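Local structure of 5,10-methylenetetrahydromethanopterin reductase (Methanopyrus kandleri, 1EZW) at residues Tyr43-Val48 and Leu74-Asn79; Pro68-Pro73 and Ala101-Met106. The protein catalyses the reversible, coenzyme F420-dependent reduction of methylene-tetrahydromethanopterin to methyl-tetrahydromethanopterin, a step of methanogenesis from carbon dioxide. All coordinates share one frame; numbering follows the deposited sequence.

Both contacts sit in the first half of a TIM barrel of the luciferase-like family, their centres about 13 Å apart. Along the chain the segments alternate: 43-48, 68-73, 74-79, 101-106. Residues 68-73 lie in the loop after strand 60-63 and lead into helix 73-86, whose first residue is P73, so one continuous piece of chain serves interaction 2 with its loop and interaction 1 with its helical part. The two contacts also touch through R71, whose NH1 lies 3.6 Å from Y45 CE2. Interaction 1 joins helices 45-54 and 73-86, whereas interaction 2 joins the loop to helix 100-106, after strand 93-95. Both reach the second subunit, so this part of the barrel also forms subunit interface.

Interaction 1 (Tyr43-Val48 and Leu74-Asn79); sequences YSYMGV and LITASN
Y45 and M46, in the first turn of helix 45-54, reach across to N79 on helix 73-86, joining two neighbouring helices of the TIM barrel's outer layer. S44 is the N-cap of helix 45-54. The polar part centres on the tyrosine hydroxyl. N79 ND2 donates to Y45 OH over 3.0 Å with an N-H...O angle of 159°, and the hydroxyl lies close to the plane of the amide, while the phenol ring stands at 81° to that plane. With chi1 at 80°, Y45 has CG between its backbone N and carbonyl carbon, a torsion that swings the ring out from its own helix until OH, at the far end, makes the contact. A water in the plane of this ring, 2.6 Å from Y45 OH, donates to T76 OG1 and gives the phenol a second link to helix 73-86.

The van der Waals part belongs to M46, whose chain, bent at chi2 and chi3, crosses the N79 side chain at a slant: SD lies 3.6 Å from N79 CB, and CE rests against N79 O. S44 of the second subunit packs on both M46 and N79. The methionine and asparagine meet most closely where M46 CG comes to 3.4 Å from the amide carbon, N79 CG.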
loop_
_atom_site.group_PDB
_atom_site.type_symbol
_atom_site.label_atom_id
_atom_site.label_comp_id
_atom_site.label_asym_id
_atom_site.label_seq_id
_atom_site.Cartn_x
_atom_site.Cartn_y
_atom_site.Cartn_z
ATOM N N TYR A 43 -0.829 1.843 -18.845
ATOM C CA TYR A 43 -0.391 0.999 -17.728
ATOM C C TYR A 43 -1.420 -0.147 -17.603
ATOM O O TYR A 43 -2.593 -0.024 -17.964
ATOM C CB TYR A 43 -0.270 1.825 -16.447
ATOM C CG TYR A 43 0.889 2.778 -16.481
ATOM C CD1 TYR A 43 0.691 4.144 -16.709
ATOM C CD2 TYR A 43 2.203 2.295 -16.289
ATOM C CE1 TYR A 43 1.790 5.039 -16.744
ATOM C CE2 TYR A 43 3.291 3.151 -16.315
ATOM C CZ TYR A 43 3.078 4.521 -16.545
ATOM O OH TYR A 43 4.168 5.354 -16.569
ATOM N N SER A 44 -0.971 -1.286 -17.111
ATOM C CA SER A 44 -1.826 -2.459 -17.083
ATOM C C SER A 44 -2.888 -2.346 -16.035
ATOM O O SER A 44 -2.660 -1.811 -14.957
ATOM C CB SER A 44 -0.989 -3.715 -16.870
ATOM O OG SER A 44 -0.446 -3.758 -15.564
ATOM N N TYR A 45 -4.065 -2.861 -16.369
ATOM C CA TYR A 45 -5.194 -2.742 -15.456
ATOM C C TYR A 45 -4.924 -3.459 -14.145
ATOM O O TYR A 45 -5.354 -2.967 -13.099
ATOM C CB TYR A 45 -6.525 -3.204 -16.103
ATOM C CG TYR A 45 -6.802 -4.707 -16.152
ATOM C CD1 TYR A 45 -7.170 -5.436 -14.996
ATOM C CD2 TYR A 45 -6.713 -5.384 -17.353
ATOM C CE1 TYR A 45 -7.439 -6.766 -15.047
ATOM C CE2 TYR A 45 -6.991 -6.754 -17.428
ATOM C CZ TYR A 45 -7.352 -7.430 -16.281
ATOM O OH TYR A 45 -7.645 -8.747 -16.325
ATOM N N MET A 46 -4.233 -4.601 -14.166
ATOM C CA MET A 46 -3.945 -5.324 -12.939
ATOM C C MET A 46 -3.017 -4.510 -12.042
ATOM O O MET A 46 -3.225 -4.458 -10.827
ATOM C CB MET A 46 -3.303 -6.697 -13.227
ATOM C CG MET A 46 -4.295 -7.836 -13.290
ATOM S SD MET A 46 -5.390 -7.892 -11.849
ATOM C CE MET A 46 -4.463 -8.584 -10.423
ATOM N N GLY A 47 -2.016 -3.861 -12.610
ATOM C CA GLY A 47 -1.126 -3.071 -11.754
ATOM C C GLY A 47 -1.837 -1.863 -11.161
ATOM O O GLY A 47 -1.756 -1.615 -9.949
ATOM N N VAL A 48 -2.535 -1.110 -12.020
ATOM C CA VAL A 48 -3.241 0.082 -11.592
ATOM C C VAL A 48 -4.377 -0.274 -10.614
ATOM O O VAL A 48 -4.549 0.403 -9.598
ATOM C CB VAL A 48 -3.802 0.834 -12.829
ATOM C CG1 VAL A 48 -4.675 2.033 -12.386
ATOM C CG2 VAL A 48 -2.636 1.316 -13.683
ATOM N N LEU A 74 -8.237 -18.172 -18.555
ATOM C CA LEU A 74 -7.880 -18.657 -17.229
ATOM C C LEU A 74 -6.964 -17.616 -16.570
ATOM O O LEU A 74 -6.950 -17.509 -15.353
ATOM C CB LEU A 74 -7.142 -20.010 -17.299
ATOM C CG LEU A 74 -8.092 -21.187 -17.595
ATOM C CD1 LEU A 74 -7.241 -22.466 -17.885
ATOM C CD2 LEU A 74 -9.024 -21.433 -16.376
ATOM N N ILE A 75 -6.184 -16.896 -17.382
ATOM C CA ILE A 75 -5.339 -15.817 -16.835
ATOM C C ILE A 75 -6.261 -14.642 -16.404
ATOM O O ILE A 75 -6.077 -14.042 -15.330
ATOM C CB ILE A 75 -4.311 -15.369 -17.856
ATOM C CG1 ILE A 75 -3.268 -16.490 -18.035
ATOM C CG2 ILE A 75 -3.645 -14.054 -17.417
ATOM C CD1 ILE A 75 -2.498 -16.812 -16.742
ATOM N N THR A 76 -7.244 -14.301 -17.230
ATOM C CA THR A 76 -8.178 -13.249 -16.816
ATOM C C THR A 76 -8.886 -13.679 -15.512
ATOM O O THR A 76 -9.028 -12.881 -14.587
ATOM C CB THR A 76 -9.212 -12.987 -17.947
ATOM O OG1 THR A 76 -8.530 -12.413 -19.068
ATOM C CG2 THR A 76 -10.310 -12.028 -17.446
ATOM N N ALA A 77 -9.331 -14.951 -15.416
ATOM C CA ALA A 77 -9.983 -15.421 -14.193
ATOM C C ALA A 77 -9.057 -15.218 -12.967
ATOM O O ALA A 77 -9.489 -14.742 -11.908
ATOM C CB ALA A 77 -10.358 -16.906 -14.328
ATOM N N SER A 78 -7.812 -15.674 -13.102
ATOM C CA SER A 78 -6.842 -15.496 -12.033
ATOM C C SER A 78 -6.718 -14.007 -11.645
ATOM O O SER A 78 -6.725 -13.687 -10.429
ATOM C CB SER A 78 -5.462 -16.025 -12.484
ATOM O OG SER A 78 -4.474 -15.780 -11.468
ATOM N N ASN A 79 -6.587 -13.111 -12.641
ATOM C CA ASN A 79 -6.494 -11.657 -12.359
ATOM C C ASN A 79 -7.684 -11.205 -11.519
ATOM O O ASN A 79 -7.511 -10.549 -10.491
ATOM C CB ASN A 79 -6.502 -10.813 -13.625
ATOM C CG ASN A 79 -5.248 -10.943 -14.398
ATOM O OD1 ASN A 79 -4.271 -11.435 -13.874
ATOM N ND2 ASN A 79 -5.242 -10.470 -15.652
HETATM O O HOH W 1 -8.009 -9.720 -18.697
#

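Interaction 2 (Pro68-Pro73 and Ala101-Met106); sequences PYTRHP and ATFDKM
The rings of Y69 and F103 meet at their rims, with no stacking of one over the other. P68 CB covers one face of the Y69 ring, over its centre, while Y69 CD1 sits in the plane of the F103 ring at its edge, 3.6 Å from F103 CE2. The planes are at 85° and the centroids 6.0 Å apart, but this is no T-shaped stack, because F103 CE2 comes in obliquely beside Y69 CD1 and not over the centre of the ring.

Next to the aromatic pair, T70 sets its methyl against helix 100-106. Its CG2 lies beside the backbone N, anti to the carbonyl carbon, and reaches both M106 SD and M106 CE at 3.8 Å; the methionine chain crosses the threonine at about a right angle, and its bend at chi3 brings CE round to touch the methyl together with SD. The same methyl approaches F103 CE1 at 4.0 Å, so T70 bridges F103 and M106, one turn apart on the helix.

Helix 127-142 covers Y69 through P127 and A130, and H72 of the second subunit packs on M106. With no hydrogen bond or salt bridge across it, this buried contact joins the loop after barrel strand 60-63 to helix 100-106 through shape and van der Waals packing.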
loop_
_atom_site.group_PDB
_atom_site.type_symbol
_atom_site.label_atom_id
_atom_site.label_comp_id
_atom_site.label_asym_id
_atom_site.label_seq_id
_atom_site.Cartn_x
_atom_site.Cartn_y
_atom_site.Cartn_z
ATOM N N PRO A 68 -11.665 -11.229 -24.459
ATOM C CA PRO A 68 -11.301 -12.670 -24.473
ATOM C C PRO A 68 -10.017 -13.059 -25.172
ATOM O O PRO A 68 -9.586 -14.209 -25.046
ATOM C CB PRO A 68 -12.459 -13.313 -25.272
ATOM C CG PRO A 68 -13.566 -12.247 -25.257
ATOM C CD PRO A 68 -12.809 -10.955 -25.360
ATOM N N TYR A 69 -9.414 -12.120 -25.892
ATOM C CA TYR A 69 -8.320 -12.441 -26.798
ATOM C C TYR A 69 -6.883 -12.226 -26.426
ATOM O O TYR A 69 -6.030 -13.042 -26.757
ATOM C CB TYR A 69 -8.541 -11.689 -28.123
ATOM C CG TYR A 69 -9.955 -11.865 -28.665
ATOM C CD1 TYR A 69 -10.875 -10.811 -28.600
ATOM C CD2 TYR A 69 -10.403 -13.116 -29.125
ATOM C CE1 TYR A 69 -12.199 -10.982 -28.974
ATOM C CE2 TYR A 69 -11.772 -13.300 -29.508
ATOM C CZ TYR A 69 -12.650 -12.217 -29.421
ATOM O OH TYR A 69 -14.000 -12.344 -29.788
ATOM N N THR A 70 -6.592 -11.100 -25.783
ATOM C CA THR A 70 -5.194 -10.799 -25.516
ATOM C C THR A 70 -4.598 -11.571 -24.346
ATOM O O THR A 70 -3.389 -11.480 -24.121
ATOM C CB THR A 70 -5.000 -9.308 -25.277
ATOM O OG1 THR A 70 -5.717 -8.965 -24.082
ATOM C CG2 THR A 70 -5.522 -8.454 -26.519
ATOM N N ARG A 71 -5.431 -12.285 -23.584
ATOM C CA ARG A 71 -4.937 -13.114 -22.466
ATOM C C ARG A 71 -5.833 -14.335 -22.453
ATOM O O ARG A 71 -7.017 -14.244 -22.766
ATOM C CB ARG A 71 -5.148 -12.421 -21.109
ATOM C CG ARG A 71 -4.419 -11.091 -20.979
ATOM C CD ARG A 71 -4.758 -10.541 -19.567
ATOM N NE ARG A 71 -4.218 -9.195 -19.335
ATOM C CZ ARG A 71 -4.735 -8.094 -19.878
ATOM N NH1 ARG A 71 -4.205 -6.896 -19.636
ATOM N NH2 ARG A 71 -5.790 -8.198 -20.673
ATOM N N HIS A 72 -5.290 -15.484 -22.053
ATOM C CA HIS A 72 -6.099 -16.685 -21.950
ATOM C C HIS A 72 -7.181 -16.428 -20.898
ATOM O O HIS A 72 -6.938 -15.762 -19.891
ATOM C CB HIS A 72 -5.194 -17.839 -21.499
ATOM C CG HIS A 72 -5.818 -19.196 -21.623
ATOM N ND1 HIS A 72 -6.794 -19.650 -20.766
ATOM C CD2 HIS A 72 -5.603 -20.193 -22.523
ATOM C CE1 HIS A 72 -7.165 -20.875 -21.135
ATOM N NE2 HIS A 72 -6.450 -21.226 -22.197
ATOM N N PRO A 73 -8.401 -16.916 -21.111
ATOM C CA PRO A 73 -9.425 -16.670 -20.107
ATOM C C PRO A 73 -9.106 -17.155 -18.697
ATOM O O PRO A 73 -9.611 -16.584 -17.735
ATOM C CB PRO A 73 -10.679 -17.318 -20.731
ATOM C CG PRO A 73 -10.136 -18.333 -21.644
ATOM C CD PRO A 73 -8.994 -17.604 -22.289
ATOM N N ALA A 101 -9.276 0.176 -32.826
ATOM C CA ALA A 101 -8.064 0.990 -32.821
ATOM C C ALA A 101 -6.929 0.259 -32.131
ATOM O O ALA A 101 -5.801 0.220 -32.635
ATOM C CB ALA A 101 -8.332 2.348 -32.145
ATOM N N THR A 102 -7.243 -0.350 -30.994
ATOM C CA THR A 102 -6.196 -1.059 -30.249
ATOM C C THR A 102 -5.784 -2.375 -30.901
ATOM O O THR A 102 -4.584 -2.657 -31.009
ATOM C CB THR A 102 -6.629 -1.301 -28.780
ATOM O OG1 THR A 102 -7.054 -0.052 -28.213
ATOM C CG2 THR A 102 -5.424 -1.820 -27.948
ATOM N N PHE A 103 -6.749 -3.181 -31.344
ATOM C CA PHE A 103 -6.398 -4.441 -31.999
ATOM C C PHE A 103 -5.598 -4.209 -33.281
ATOM O O PHE A 103 -4.627 -4.923 -33.543
ATOM C CB PHE A 103 -7.652 -5.288 -32.236
ATOM C CG PHE A 103 -8.036 -6.135 -31.051
ATOM C CD1 PHE A 103 -7.821 -5.686 -29.733
ATOM C CD2 PHE A 103 -8.639 -7.371 -31.240
ATOM C CE1 PHE A 103 -8.209 -6.462 -28.639
ATOM C CE2 PHE A 103 -9.025 -8.157 -30.152
ATOM C CZ PHE A 103 -8.813 -7.704 -28.847
ATOM N N ASP A 104 -5.939 -3.175 -34.064
ATOM C CA ASP A 104 -5.126 -2.930 -35.261
ATOM C C ASP A 104 -3.656 -2.672 -34.878
ATOM O O ASP A 104 -2.716 -3.196 -35.521
ATOM C CB ASP A 104 -5.668 -1.730 -36.069
ATOM C CG ASP A 104 -6.973 -2.050 -36.798
ATOM O OD1 ASP A 104 -7.293 -3.237 -36.975
ATOM O OD2 ASP A 104 -7.673 -1.093 -37.217
ATOM N N LYS A 105 -3.458 -1.885 -33.820
ATOM C CA LYS A 105 -2.107 -1.572 -33.379
ATOM C C LYS A 105 -1.403 -2.852 -32.940
ATOM O O LYS A 105 -0.238 -3.023 -33.227
ATOM C CB LYS A 105 -2.112 -0.584 -32.199
ATOM C CG LYS A 105 -2.509 0.860 -32.560
ATOM C CD LYS A 105 -2.680 1.641 -31.258
ATOM C CE LYS A 105 -3.199 3.062 -31.454
ATOM N NZ LYS A 105 -3.523 3.604 -30.082
ATOM N N MET A 106 -2.116 -3.734 -32.243
ATOM C CA MET A 106 -1.503 -4.972 -31.753
ATOM C C MET A 106 -1.204 -5.976 -32.850
ATOM O O MET A 106 -0.334 -6.822 -32.671
ATOM C CB MET A 106 -2.408 -5.647 -30.726
ATOM C CG MET A 106 -2.662 -4.793 -29.503
ATOM S SD MET A 106 -3.630 -5.644 -28.253
ATOM C CE MET A 106 -2.285 -6.663 -27.473
#